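Side-chain contacts in amidohydrolase 3 domain-containing protein (Pyrococcus horikoshii, PDB 3IGH), which is uncharacterised but, as a member of the amidohydrolase family, probably hydrolyses carbon-nitrogen bonds other than peptide bonds: residues D346-V351 with M390-L395; V323-F328 with K352-R357; L149-T152 with D156-E159; K120-N123 with P128-I131. One frame throughout, in Å; residues are numbered along the deposited sequence. Where two conformers were deposited one is given.

Interaction 1: D346-V351 with M390-L395. With SO4 (sulfate ion), chain G.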
loop_
_atom_site.group_PDB
_atom_site.type_symbol
_atom_site.label_atom_id
_atom_site.label_comp_id
_atom_site.label_asym_id
_atom_site.label_seq_id
_atom_site.Cartn_x
_atom_site.Cartn_y
_atom_site.Cartn_z
ATOM N N ASP A 346 -13.335 -20.207 -33.310
ATOM C CA ASP A 346 -14.567 -19.639 -32.739
ATOM C C ASP A 346 -14.340 -18.850 -31.441
ATOM O O ASP A 346 -15.102 -17.933 -31.114
ATOM C CB ASP A 346 -15.629 -20.730 -32.541
ATOM C CG ASP A 346 -15.148 -21.878 -31.660
ATOM O OD1 ASP A 346 -15.163 -21.736 -30.417
ATOM O OD2 ASP A 346 -14.786 -22.936 -32.212
ATOM N N GLN A 347 -13.285 -19.203 -30.714
ATOM C CA GLN A 347 -12.960 -18.547 -29.450
ATOM C C GLN A 347 -12.281 -17.189 -29.634
ATOM O O GLN A 347 -12.267 -16.376 -28.708
ATOM C CB GLN A 347 -12.088 -19.462 -28.593
ATOM C CG GLN A 347 -12.841 -20.634 -27.998
ATOM C CD GLN A 347 -11.941 -21.576 -27.258
ATOM O OE1 GLN A 347 -10.863 -21.923 -27.736
ATOM N NE2 GLN A 347 -12.373 -22.008 -26.082
ATOM N N LEU A 348 -11.724 -16.957 -30.823
ATOM C CA LEU A 348 -11.067 -15.695 -31.155
ATOM C C LEU A 348 -12.027 -14.511 -31.074
ATOM O O LEU A 348 -11.681 -13.473 -30.520
ATOM C CB LEU A 348 -10.425 -15.757 -32.544
ATOM C CG LEU A 348 -9.165 -16.610 -32.733
ATOM C CD1 LEU A 348 -8.844 -16.764 -34.211
ATOM C CD2 LEU A 348 -7.969 -16.010 -31.991
ATOM N N GLU A 349 -13.236 -14.679 -31.607
ATOM C CA GLU A 349 -14.239 -13.616 -31.570
ATOM C C GLU A 349 -14.780 -13.404 -30.153
ATOM O O GLU A 349 -15.101 -12.278 -29.766
ATOM C CB GLU A 349 -15.381 -13.915 -32.552
ATOM C CG GLU A 349 -16.278 -12.711 -32.897
ATOM C CD GLU A 349 -15.554 -11.600 -33.666
ATOM O OE1 GLU A 349 -15.972 -10.428 -33.542
ATOM O OE2 GLU A 349 -14.576 -11.887 -34.394
ATOM N N ARG A 350 -14.870 -14.483 -29.379
ATOM C CA ARG A 350 -15.327 -14.374 -27.994
ATOM C C ARG A 350 -14.301 -13.632 -27.133
ATOM O O ARG A 350 -14.669 -12.757 -26.343
ATOM C CB ARG A 350 -15.654 -15.743 -27.407
ATOM C CG ARG A 350 -16.444 -15.635 -26.125
ATOM C CD ARG A 350 -16.958 -16.959 -25.647
ATOM N NE ARG A 350 -17.698 -16.762 -24.407
ATOM C CZ ARG A 350 -17.823 -17.672 -23.449
ATOM N NH1 ARG A 350 -18.532 -17.385 -22.362
ATOM N NH2 ARG A 350 -17.248 -18.865 -23.576
ATOM N N VAL A 351 -13.021 -13.957 -27.325
ATOM C CA VAL A 351 -11.910 -13.214 -26.700
ATOM C C VAL A 351 -12.013 -11.717 -27.025
ATOM O O VAL A 351 -11.937 -10.866 -26.129
ATOM C CB VAL A 351 -10.521 -13.802 -27.116
ATOM C CG1 VAL A 351 -9.383 -12.819 -26.844
ATOM C CG2 VAL A 351 -10.262 -15.134 -26.392
ATOM N N MET A 390 -2.962 -11.487 -31.031
ATOM C CA MET A 390 -2.560 -10.079 -30.986
ATOM C C MET A 390 -3.592 -9.200 -31.706
ATOM O O MET A 390 -3.763 -8.020 -31.381
ATOM C CB MET A 390 -1.179 -9.921 -31.635
ATOM C CG MET A 390 -0.242 -8.909 -30.980
ATOM S SD MET A 390 1.466 -9.060 -31.582
ATOM C CE MET A 390 1.195 -8.969 -33.355
ATOM N N LYS A 391 -4.276 -9.791 -32.682
ATOM C CA LYS A 391 -5.319 -9.114 -33.449
ATOM C C LYS A 391 -6.597 -8.891 -32.634
ATOM O O LYS A 391 -7.329 -7.934 -32.877
ATOM C CB LYS A 391 -5.645 -9.932 -34.703
ATOM C CG LYS A 391 -6.103 -9.119 -35.903
ATOM C CD LYS A 391 -5.748 -9.824 -37.213
ATOM C CE LYS A 391 -4.266 -9.655 -37.553
ATOM N NZ LYS A 391 -3.802 -10.603 -38.604
ATOM N N VAL A 392 -6.863 -9.771 -31.671
ATOM C CA VAL A 392 -8.121 -9.718 -30.914
ATOM C C VAL A 392 -7.981 -9.264 -29.450
ATOM O O VAL A 392 -8.982 -8.953 -28.806
ATOM C CB VAL A 392 -8.940 -11.044 -31.014
ATOM C CG1 VAL A 392 -9.374 -11.302 -32.466
ATOM C CG2 VAL A 392 -8.166 -12.237 -30.446
ATOM N N ALA A 393 -6.755 -9.216 -28.930
ATOM C CA ALA A 393 -6.546 -8.836 -27.527
ATOM C C ALA A 393 -5.218 -8.139 -27.283
ATOM O O ALA A 393 -4.264 -8.307 -28.051
ATOM C CB ALA A 393 -6.658 -10.062 -26.624
ATOM N N GLU A 394 -5.166 -7.357 -26.206
ATOM C CA GLU A 394 -3.892 -6.909 -25.664
ATOM C C GLU A 394 -3.113 -8.147 -25.228
ATOM O O GLU A 394 -3.641 -9.017 -24.533
ATOM C CB GLU A 394 -4.107 -5.973 -24.480
ATOM C CG GLU A 394 -2.865 -5.211 -24.096
ATOM C CD GLU A 394 -2.683 -3.938 -24.906
ATOM O OE1 GLU A 394 -1.629 -3.795 -25.568
ATOM O OE2 GLU A 394 -3.592 -3.081 -24.874
ATOM N N LEU A 395 -1.871 -8.238 -25.685
ATOM C CA LEU A 395 -1.070 -9.434 -25.494
ATOM C C LEU A 395 0.224 -9.061 -24.784
ATOM O O LEU A 395 0.922 -8.141 -25.205
ATOM C CB LEU A 395 -0.768 -10.055 -26.860
ATOM C CG LEU A 395 -0.172 -11.453 -26.990
ATOM C CD1 LEU A 395 -1.203 -12.509 -26.650
ATOM C CD2 LEU A 395 0.305 -11.655 -28.418
HETATM S S SO4 G . -12.239 -24.236 -35.296
HETATM O O1 SO4 G . -10.860 -23.845 -35.034
HETATM O O2 SO4 G . -12.512 -25.520 -34.657
HETATM O O3 SO4 G . -13.162 -23.245 -34.736
HETATM O O4 SO4 G . -12.428 -24.341 -36.740
HETATM O O HOH W 1 -9.821 -9.011 -26.092
#
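Leu348 and Val351 meet Val392 without any aromatic ring between them, and the one flat group that takes part is the backbone carbonyl of Leu348. Its oxygen is met by three carbons of one valine: Leu348 O lies 3.7 Å from CB, CG1 and CG2 of Val392, a van der Waals contact, not a hydrogen bond. The setting is the outer layer of a TIM barrel, consistent with the amidohydrolase family: helices 345-354 and 386-392 run into the parallel strands 357-360 and 395-397, and here two neighbouring helices lean together where the second of them ends.

Val392 carries the contact. CG1 anti to the carbonyl carbon (chi1 -63°) puts CG2 between the backbone N and the carbonyl carbon, from where it meets helix 345-354, 3.8 Å from Val351 CG1 and 4.1 Å from Leu348 CD2. Leu348 and Val351 both cross Val392 at roughly a right angle, so the valine sits against two residues one helical turn apart. Leu348 continues the apolar patch onto Leu389 of helix 386-392, while Ala393 is also applied to Leu358 of strand 357-360.

A water lies 2.8 Å from both Val351 O and Val392 O, but has more acceptors in reach than protons, so both bonds need not form at once. At the far end of 346-351, a sulfate probably taken from the crystallisation liquor is held by Trp382 and Asp345, with a weak bond of 3.4 Å from Asp346 N to sulfate O3. The Val351 CG1 that meets Val392 also stands 3.9 Å from Ala393 CB.

Interaction 2: V323-F328 with K352-R357; sequences VALDVF and KNLKVR
Leu354 CD1 presses against Leu325 at the tight centre of this contact. It comes to 3.5 Å from Leu325 O, and the same methyl lies 3.9 Å from both Leu325 CB and Leu325 CD2, so one branch of Leu354 is applied to backbone and side chain together. The two leucines cross at a slant. A second close point is formed by Val356, whose CG1 stands 3.8 Å from Phe328 CD2; these side chains meet at about a right angle. Val356 CG1 is anti to its carbonyl carbon (chi1 -62°), and this directs the methyl at the ring. Between the two points the fit is slacker, since Leu325 CD2 and Val356 CG1 are 4.2 Å apart.

The other flank of 352-357 is the solvent side: Lys352, Asn353 and Lys355 are exposed and take no part. Lys355, with its positive phi of 61°, ends helix 345-354 in a Schellman motif, and the chain turns there so that Leu354 and Val356 both face helix 318-331. Asp326, which points away from the contact, forms a salt bridge with Arg294.

Ile337 of strand 336-337 touches Leu325, Phe328 and Val356. Two successive outer helices packed over a short parallel strand of the core are the arrangement of a TIM barrel, in keeping with the amidohydrolase family.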
loop_
_atom_site.group_PDB
_atom_site.type_symbol
_atom_site.label_atom_id
_atom_site.label_comp_id
_atom_site.label_asym_id
_atom_site.label_seq_id
_atom_site.Cartn_x
_atom_site.Cartn_y
_atom_site.Cartn_z
ATOM N N VAL A 323 -14.377 -22.212 -20.114
ATOM C CA VAL A 323 -14.686 -22.046 -18.699
ATOM C C VAL A 323 -14.223 -20.672 -18.202
ATOM O O VAL A 323 -14.992 -19.957 -17.560
ATOM C CB VAL A 323 -14.064 -23.185 -17.846
ATOM C CG1 VAL A 323 -14.245 -22.936 -16.345
ATOM C CG2 VAL A 323 -14.658 -24.535 -18.240
ATOM N N ALA A 324 -12.983 -20.298 -18.523
ATOM C CA ALA A 324 -12.448 -18.983 -18.140
ATOM C C ALA A 324 -13.263 -17.857 -18.746
ATOM O O ALA A 324 -13.589 -16.878 -18.057
ATOM C CB ALA A 324 -10.965 -18.841 -18.538
ATOM N N LEU A 325 -13.612 -17.998 -20.026
ATOM C CA LEU A 325 -14.398 -16.971 -20.696
ATOM C C LEU A 325 -15.827 -16.883 -20.114
ATOM O O LEU A 325 -16.379 -15.788 -20.015
ATOM C CB LEU A 325 -14.406 -17.174 -22.219
ATOM C CG LEU A 325 -13.063 -17.004 -22.964
ATOM C CD1 LEU A 325 -13.185 -17.406 -24.426
ATOM C CD2 LEU A 325 -12.523 -15.587 -22.862
ATOM N N ASP A 326 -16.380 -18.023 -19.693
ATOM C CA ASP A 326 -17.686 -18.072 -19.007
ATOM C C ASP A 326 -17.664 -17.257 -17.709
ATOM O O ASP A 326 -18.606 -16.510 -17.425
ATOM C CB ASP A 326 -18.096 -19.520 -18.694
ATOM C CG ASP A 326 -18.625 -20.276 -19.914
ATOM O OD1 ASP A 326 -18.813 -19.669 -20.982
ATOM O OD2 ASP A 326 -18.845 -21.499 -19.800
ATOM N N VAL A 327 -16.574 -17.384 -16.946
ATOM C CA VAL A 327 -16.394 -16.650 -15.690
ATOM C C VAL A 327 -16.377 -15.142 -15.948
ATOM O O VAL A 327 -17.107 -14.384 -15.298
ATOM C CB VAL A 327 -15.118 -17.117 -14.931
ATOM C CG1 VAL A 327 -14.891 -16.304 -13.664
ATOM C CG2 VAL A 327 -15.245 -18.588 -14.567
ATOM N N PHE A 328 -15.581 -14.717 -16.931
ATOM C CA PHE A 328 -15.484 -13.304 -17.276
ATOM C C PHE A 328 -16.777 -12.722 -17.886
ATOM O O PHE A 328 -17.125 -11.557 -17.637
ATOM C CB PHE A 328 -14.237 -13.037 -18.153
ATOM C CG PHE A 328 -12.918 -13.221 -17.406
ATOM C CD1 PHE A 328 -12.814 -12.911 -16.052
ATOM C CD2 PHE A 328 -11.782 -13.684 -18.069
ATOM C CE1 PHE A 328 -11.607 -13.067 -15.363
ATOM C CE2 PHE A 328 -10.571 -13.848 -17.391
ATOM C CZ PHE A 328 -10.479 -13.540 -16.045
ATOM N N LYS A 352 -12.232 -11.412 -28.304
ATOM C CA LYS A 352 -12.394 -10.033 -28.771
ATOM C C LYS A 352 -13.568 -9.331 -28.089
ATOM O O LYS A 352 -13.416 -8.221 -27.570
ATOM C CB LYS A 352 -12.575 -9.999 -30.294
ATOM C CG LYS A 352 -12.630 -8.595 -30.881
ATOM C CD LYS A 352 -12.784 -8.632 -32.388
ATOM C CE LYS A 352 -12.636 -7.242 -32.983
ATOM N NZ LYS A 352 -12.578 -7.291 -34.472
ATOM N N ASN A 353 -14.722 -9.997 -28.078
ATOM C CA ASN A 353 -15.948 -9.422 -27.531
ATOM C C ASN A 353 -15.910 -9.162 -26.030
ATOM O O ASN A 353 -16.464 -8.170 -25.562
ATOM C CB ASN A 353 -17.151 -10.291 -27.900
ATOM C CG ASN A 353 -17.481 -10.228 -29.392
ATOM O OD1 ASN A 353 -17.124 -9.269 -30.083
ATOM N ND2 ASN A 353 -18.156 -11.259 -29.893
ATOM N N LEU A 354 -15.240 -10.040 -25.284
ATOM C CA LEU A 354 -15.139 -9.892 -23.828
ATOM C C LEU A 354 -14.013 -8.965 -23.401
ATOM O O LEU A 354 -13.888 -8.644 -22.217
ATOM C CB LEU A 354 -14.993 -11.261 -23.145
ATOM C CG LEU A 354 -16.188 -12.212 -23.270
ATOM C CD1 LEU A 354 -15.858 -13.593 -22.732
ATOM C CD2 LEU A 354 -17.411 -11.654 -22.568
ATOM N N LYS A 355 -13.183 -8.560 -24.362
ATOM C CA LYS A 355 -12.103 -7.598 -24.134
ATOM C C LYS A 355 -11.067 -8.095 -23.115
ATOM O O LYS A 355 -10.485 -7.300 -22.381
ATOM C CB LYS A 355 -12.667 -6.226 -23.715
ATOM C CG LYS A 355 -13.498 -5.520 -24.783
ATOM C CD LYS A 355 -14.010 -4.186 -24.253
ATOM C CE LYS A 355 -14.258 -3.189 -25.381
ATOM N NZ LYS A 355 -15.498 -3.487 -26.146
ATOM N N VAL A 356 -10.831 -9.405 -23.083
ATOM C CA VAL A 356 -9.898 -9.971 -22.106
ATOM C C VAL A 356 -8.449 -9.639 -22.480
ATOM O O VAL A 356 -8.143 -9.360 -23.650
ATOM C CB VAL A 356 -10.084 -11.503 -21.890
ATOM C CG1 VAL A 356 -11.479 -11.812 -21.340
ATOM C CG2 VAL A 356 -9.819 -12.283 -23.170
ATOM N N ARG A 357 -7.588 -9.625 -21.467
ATOM C CA ARG A 357 -6.146 -9.460 -21.637
ATOM C C ARG A 357 -5.494 -10.839 -21.649
ATOM O O ARG A 357 -5.967 -11.745 -20.983
ATOM C CB ARG A 357 -5.580 -8.611 -20.492
ATOM C CG ARG A 357 -5.890 -7.133 -20.646
ATOM C CD ARG A 357 -5.864 -6.400 -19.313
ATOM N NE ARG A 357 -6.991 -6.722 -18.438
ATOM C CZ ARG A 357 -6.868 -7.169 -17.187
ATOM N NH1 ARG A 357 -5.667 -7.357 -16.665
ATOM N NH2 ARG A 357 -7.943 -7.409 -16.447
#

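Interaction 3: L149-T152 with D156-E159; sequences LNLT and DFDE
A CH-pi contact joins Leu151 to Phe157 across the loop that leads from helix 143-149 to residues 157-158, in the lobe that the chain builds between barrel strands 58-68 and 202-210. The lobe has a mixed six-stranded sheet, and Phe157 lies at the weakly bonded stretch 157-158 at one edge of it, while Leu151 follows the end of helix 143-149. The evidence is the placing of one methyl: Leu151 CD1 stands 4.1 Å from the centroid of the Phe157 ring and only 7° off the ring normal, hence almost exactly over the middle of one face.

Leu151 CB lies over the same face, toward its rim, 3.9 Å from both CD2 and CE2 of Phe157. The opposite face is covered from within the ring's own segment by Glu159 CG, 3.7 Å above the plane and offset toward the rim, so the ring is clasped between two aliphatic groups. CG of Phe157 is anti to its backbone N (chi1 170°), a setting that swings the ring across to Leu151. Ile164 of strand 163-165 touches both residues, and Ser168 of helix 166-180 also meets the ring, which is buried.

Putting an alanine at Phe157 would remove the ring and would probably leave Leu151 CD1 without its aromatic face and Glu159 CG without a surface to lie on, opening a gap beside Leu151. Thr152 contributes backbone rather than side chain, whose OG1 bonds to Glu171: at the ring edge, near its plane, Thr152 O lies 4.0 Å from Phe157 CD2.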
loop_
_atom_site.group_PDB
_atom_site.type_symbol
_atom_site.label_atom_id
_atom_site.label_comp_id
_atom_site.label_asym_id
_atom_site.label_seq_id
_atom_site.Cartn_x
_atom_site.Cartn_y
_atom_site.Cartn_z
ATOM N N LEU A 149 8.648 -32.887 6.926
ATOM C CA LEU A 149 7.458 -32.875 6.075
ATOM C C LEU A 149 6.243 -33.466 6.762
ATOM O O LEU A 149 5.130 -32.974 6.566
ATOM C CB LEU A 149 7.710 -33.599 4.744
ATOM C CG LEU A 149 8.607 -32.933 3.697
ATOM C CD1 LEU A 149 8.819 -33.888 2.517
ATOM C CD2 LEU A 149 8.028 -31.590 3.225
ATOM N N ASN A 150 6.470 -34.524 7.549
ATOM C CA ASN A 150 5.405 -35.248 8.244
ATOM C C ASN A 150 4.201 -35.511 7.338
ATOM O O ASN A 150 3.073 -35.086 7.630
ATOM C CB ASN A 150 4.995 -34.509 9.534
ATOM C CG ASN A 150 4.199 -35.391 10.486
ATOM O OD1 ASN A 150 4.630 -36.490 10.838
ATOM N ND2 ASN A 150 3.024 -34.921 10.888
ATOM N N LEU A 151 4.467 -36.185 6.219
ATOM C CA LEU A 151 3.458 -36.432 5.185
ATOM C C LEU A 151 2.431 -37.455 5.631
ATOM O O LEU A 151 2.745 -38.358 6.404
ATOM C CB LEU A 151 4.115 -36.902 3.879
ATOM C CG LEU A 151 5.121 -35.952 3.217
ATOM C CD1 LEU A 151 5.734 -36.587 1.966
ATOM C CD2 LEU A 151 4.484 -34.592 2.889
ATOM N N THR A 152 1.202 -37.291 5.141
ATOM C CA THR A 152 0.110 -38.219 5.413
ATOM C C THR A 152 0.413 -39.541 4.700
ATOM O O THR A 152 0.769 -39.529 3.519
ATOM C CB THR A 152 -1.247 -37.635 4.935
ATOM O OG1 THR A 152 -1.447 -36.344 5.525
ATOM C CG2 THR A 152 -2.422 -38.538 5.310
ATOM N N ASP A 156 0.829 -43.003 -2.562
ATOM C CA ASP A 156 1.678 -42.051 -3.272
ATOM C C ASP A 156 2.933 -41.633 -2.489
ATOM O O ASP A 156 3.781 -40.894 -2.998
ATOM C CB ASP A 156 0.852 -40.823 -3.650
ATOM C CG ASP A 156 -0.226 -41.136 -4.674
ATOM O OD1 ASP A 156 -0.032 -42.070 -5.483
ATOM O OD2 ASP A 156 -1.262 -40.432 -4.679
ATOM N N PHE A 157 3.044 -42.115 -1.256
ATOM C CA PHE A 157 4.213 -41.870 -0.425
ATOM C C PHE A 157 4.782 -43.199 0.062
ATOM O O PHE A 157 4.227 -43.849 0.953
ATOM C CB PHE A 157 3.860 -40.923 0.739
ATOM C CG PHE A 157 4.942 -40.789 1.793
ATOM C CD1 PHE A 157 6.295 -40.706 1.449
ATOM C CD2 PHE A 157 4.592 -40.697 3.141
ATOM C CE1 PHE A 157 7.279 -40.577 2.428
ATOM C CE2 PHE A 157 5.569 -40.560 4.126
ATOM C CZ PHE A 157 6.917 -40.500 3.769
ATOM N N ASP A 158 5.899 -43.592 -0.538
ATOM C CA ASP A 158 6.595 -44.804 -0.143
ATOM C C ASP A 158 7.631 -44.430 0.899
ATOM O O ASP A 158 8.636 -43.786 0.593
ATOM C CB ASP A 158 7.246 -45.464 -1.357
ATOM C CG ASP A 158 7.715 -46.889 -1.079
ATOM O OD1 ASP A 158 7.183 -47.814 -1.729
ATOM O OD2 ASP A 158 8.617 -47.085 -0.228
ATOM N N GLU A 159 7.381 -44.850 2.134
ATOM C CA GLU A 159 8.176 -44.406 3.274
ATOM C C GLU A 159 9.567 -45.044 3.311
ATOM O O GLU A 159 10.522 -44.434 3.797
ATOM C CB GLU A 159 7.392 -44.624 4.580
ATOM C CG GLU A 159 5.905 -44.248 4.431
ATOM C CD GLU A 159 5.175 -43.969 5.737
ATOM O OE1 GLU A 159 3.955 -43.665 5.669
ATOM O OE2 GLU A 159 5.805 -44.044 6.819
#

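Interaction 4: K120-N123 with P128-I131; sequences KELN and PVFI
Leu122 O and Val129 N are both held by one side chain outside the two segments: the amide of Asn142 donates from ND2 to the leucine carbonyl and takes the N-H of the valine on OD1. This bridge ties helix 119-122 to strand 129-133, a middle strand of a mixed six-stranded sheet that runs parallel to 103-108 and antiparallel to 138-141. Between the segments themselves there is no hydrogen bond, so the direct contact is apolar: one leucine of the short helix set down on one face of the sheet.

Leu122 uses both its methyls. CD1 is 4.0 Å from both CD1 and CG1 of Ile131, and CD2 is also 4.0 Å from Ile131 CD1, which puts the two side chains tip to tip. Ile131 CG1 sits between its backbone N and carbonyl carbon (chi1 57°), and from there its CD1 extends toward the leucine. Val129, two residues earlier and on the same side of the strand, crosses Leu122 at about a right angle. Phe130 between them points away from Leu122, and its side chain touches Met145 and Leu149 of helix 143-149.

Ile92 and Leu95 of helix 88-96 and Val140 of strand 138-141 also touch Leu122, making it part of a buried apolar cluster. With an alanine in its place both methyls go, and Ile131 CD1 and Val129 CG1 would probably be left facing a gap beneath the helix. The valine's share in the contact is a single methyl, Val129 CG1 at 4.1 Å from Leu122 CD2.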
loop_
_atom_site.group_PDB
_atom_site.type_symbol
_atom_site.label_atom_id
_atom_site.label_comp_id
_atom_site.label_asym_id
_atom_site.label_seq_id
_atom_site.Cartn_x
_atom_site.Cartn_y
_atom_site.Cartn_z
ATOM N N LYS A 120 17.602 -43.898 1.767
ATOM C CA LYS A 120 18.821 -44.427 2.398
ATOM C C LYS A 120 20.103 -43.815 1.844
ATOM O O LYS A 120 20.988 -43.440 2.613
ATOM C CB LYS A 120 18.882 -45.955 2.285
ATOM C CG LYS A 120 18.011 -46.687 3.286
ATOM C CD LYS A 120 17.972 -48.179 3.001
ATOM C CE LYS A 120 16.985 -48.883 3.917
ATOM N NZ LYS A 120 16.778 -50.299 3.514
ATOM N N GLU A 121 20.195 -43.709 0.518
ATOM C CA GLU A 121 21.374 -43.125 -0.143
ATOM C C GLU A 121 21.528 -41.644 0.195
ATOM O O GLU A 121 22.639 -41.146 0.396
ATOM C CB GLU A 121 21.290 -43.314 -1.660
ATOM C CG GLU A 121 21.472 -44.760 -2.125
ATOM C CD GLU A 121 20.817 -45.054 -3.473
ATOM O OE1 GLU A 121 20.865 -46.225 -3.901
ATOM O OE2 GLU A 121 20.248 -44.133 -4.105
ATOM N N LEU A 122 20.396 -40.954 0.295
ATOM C CA LEU A 122 20.391 -39.525 0.590
ATOM C C LEU A 122 20.649 -39.229 2.072
ATOM O O LEU A 122 20.927 -38.082 2.437
ATOM C CB LEU A 122 19.073 -38.901 0.130
ATOM C CG LEU A 122 18.772 -38.960 -1.371
ATOM C CD1 LEU A 122 17.362 -38.451 -1.638
ATOM C CD2 LEU A 122 19.799 -38.179 -2.171
ATOM N N ASN A 123 20.565 -40.261 2.915
ATOM C CA ASN A 123 20.937 -40.142 4.334
ATOM C C ASN A 123 22.422 -39.824 4.546
ATOM O O ASN A 123 22.812 -39.345 5.613
ATOM C CB ASN A 123 20.517 -41.388 5.126
ATOM C CG ASN A 123 19.026 -41.417 5.434
ATOM O OD1 ASN A 123 18.360 -40.377 5.473
ATOM N ND2 ASN A 123 18.496 -42.612 5.659
ATOM N N PRO A 128 18.614 -31.960 5.729
ATOM C CA PRO A 128 17.399 -32.358 5.009
ATOM C C PRO A 128 17.628 -32.179 3.506
ATOM O O PRO A 128 18.176 -31.154 3.079
ATOM C CB PRO A 128 16.339 -31.373 5.524
ATOM C CG PRO A 128 16.889 -30.868 6.822
ATOM C CD PRO A 128 18.362 -30.827 6.639
ATOM N N VAL A 129 17.269 -33.208 2.742
ATOM C CA VAL A 129 17.462 -33.249 1.288
ATOM C C VAL A 129 16.126 -33.571 0.644
ATOM O O VAL A 129 15.451 -34.511 1.052
ATOM C CB VAL A 129 18.518 -34.327 0.871
ATOM C CG1 VAL A 129 18.544 -34.536 -0.651
ATOM C CG2 VAL A 129 19.891 -33.928 1.340
ATOM N N PHE A 130 15.747 -32.777 -0.355
ATOM C CA PHE A 130 14.529 -32.999 -1.119
ATOM C C PHE A 130 14.888 -32.806 -2.597
ATOM O O PHE A 130 15.303 -31.714 -2.995
ATOM C CB PHE A 130 13.461 -31.994 -0.678
ATOM C CG PHE A 130 12.109 -32.216 -1.304
ATOM C CD1 PHE A 130 11.192 -33.065 -0.706
ATOM C CD2 PHE A 130 11.748 -31.559 -2.483
ATOM C CE1 PHE A 130 9.941 -33.273 -1.260
ATOM C CE2 PHE A 130 10.494 -31.766 -3.050
ATOM C CZ PHE A 130 9.586 -32.618 -2.434
ATOM N N ILE A 131 14.771 -33.861 -3.401
ATOM C CA ILE A 131 15.227 -33.780 -4.805
ATOM C C ILE A 131 14.152 -34.125 -5.827
ATOM O O ILE A 131 13.625 -35.240 -5.859
ATOM C CB ILE A 131 16.553 -34.564 -5.078
ATOM C CG1 ILE A 131 16.436 -36.053 -4.707
ATOM C CG2 ILE A 131 17.718 -33.920 -4.339
ATOM C CD1 ILE A 131 17.561 -36.922 -5.287
#

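The four contacts form two pairs at two places. Interactions 1 and 2 share helix 345-354, their centres about 9 Å apart, and they are joined by the salt bridge from Arg350 NH1 to Asp326 OD1 (2.7 Å) and by Val351 CG1 against Val356 CG2 (3.7 Å). Thus helices 318-331, 345-354 and 386-392 pack in series in the barrel's outer layer. Interactions 3 and 4, with centres about 14 Å apart, reach the same six-stranded sheet and touch where Leu149 CD1 meets Phe130 CE1 at 4.0 Å. The two pairs do not touch: the nearest atoms of interactions 2 and 3 are about 25 Å apart. The sulfate lies at interaction 1 and marks no established substrate site.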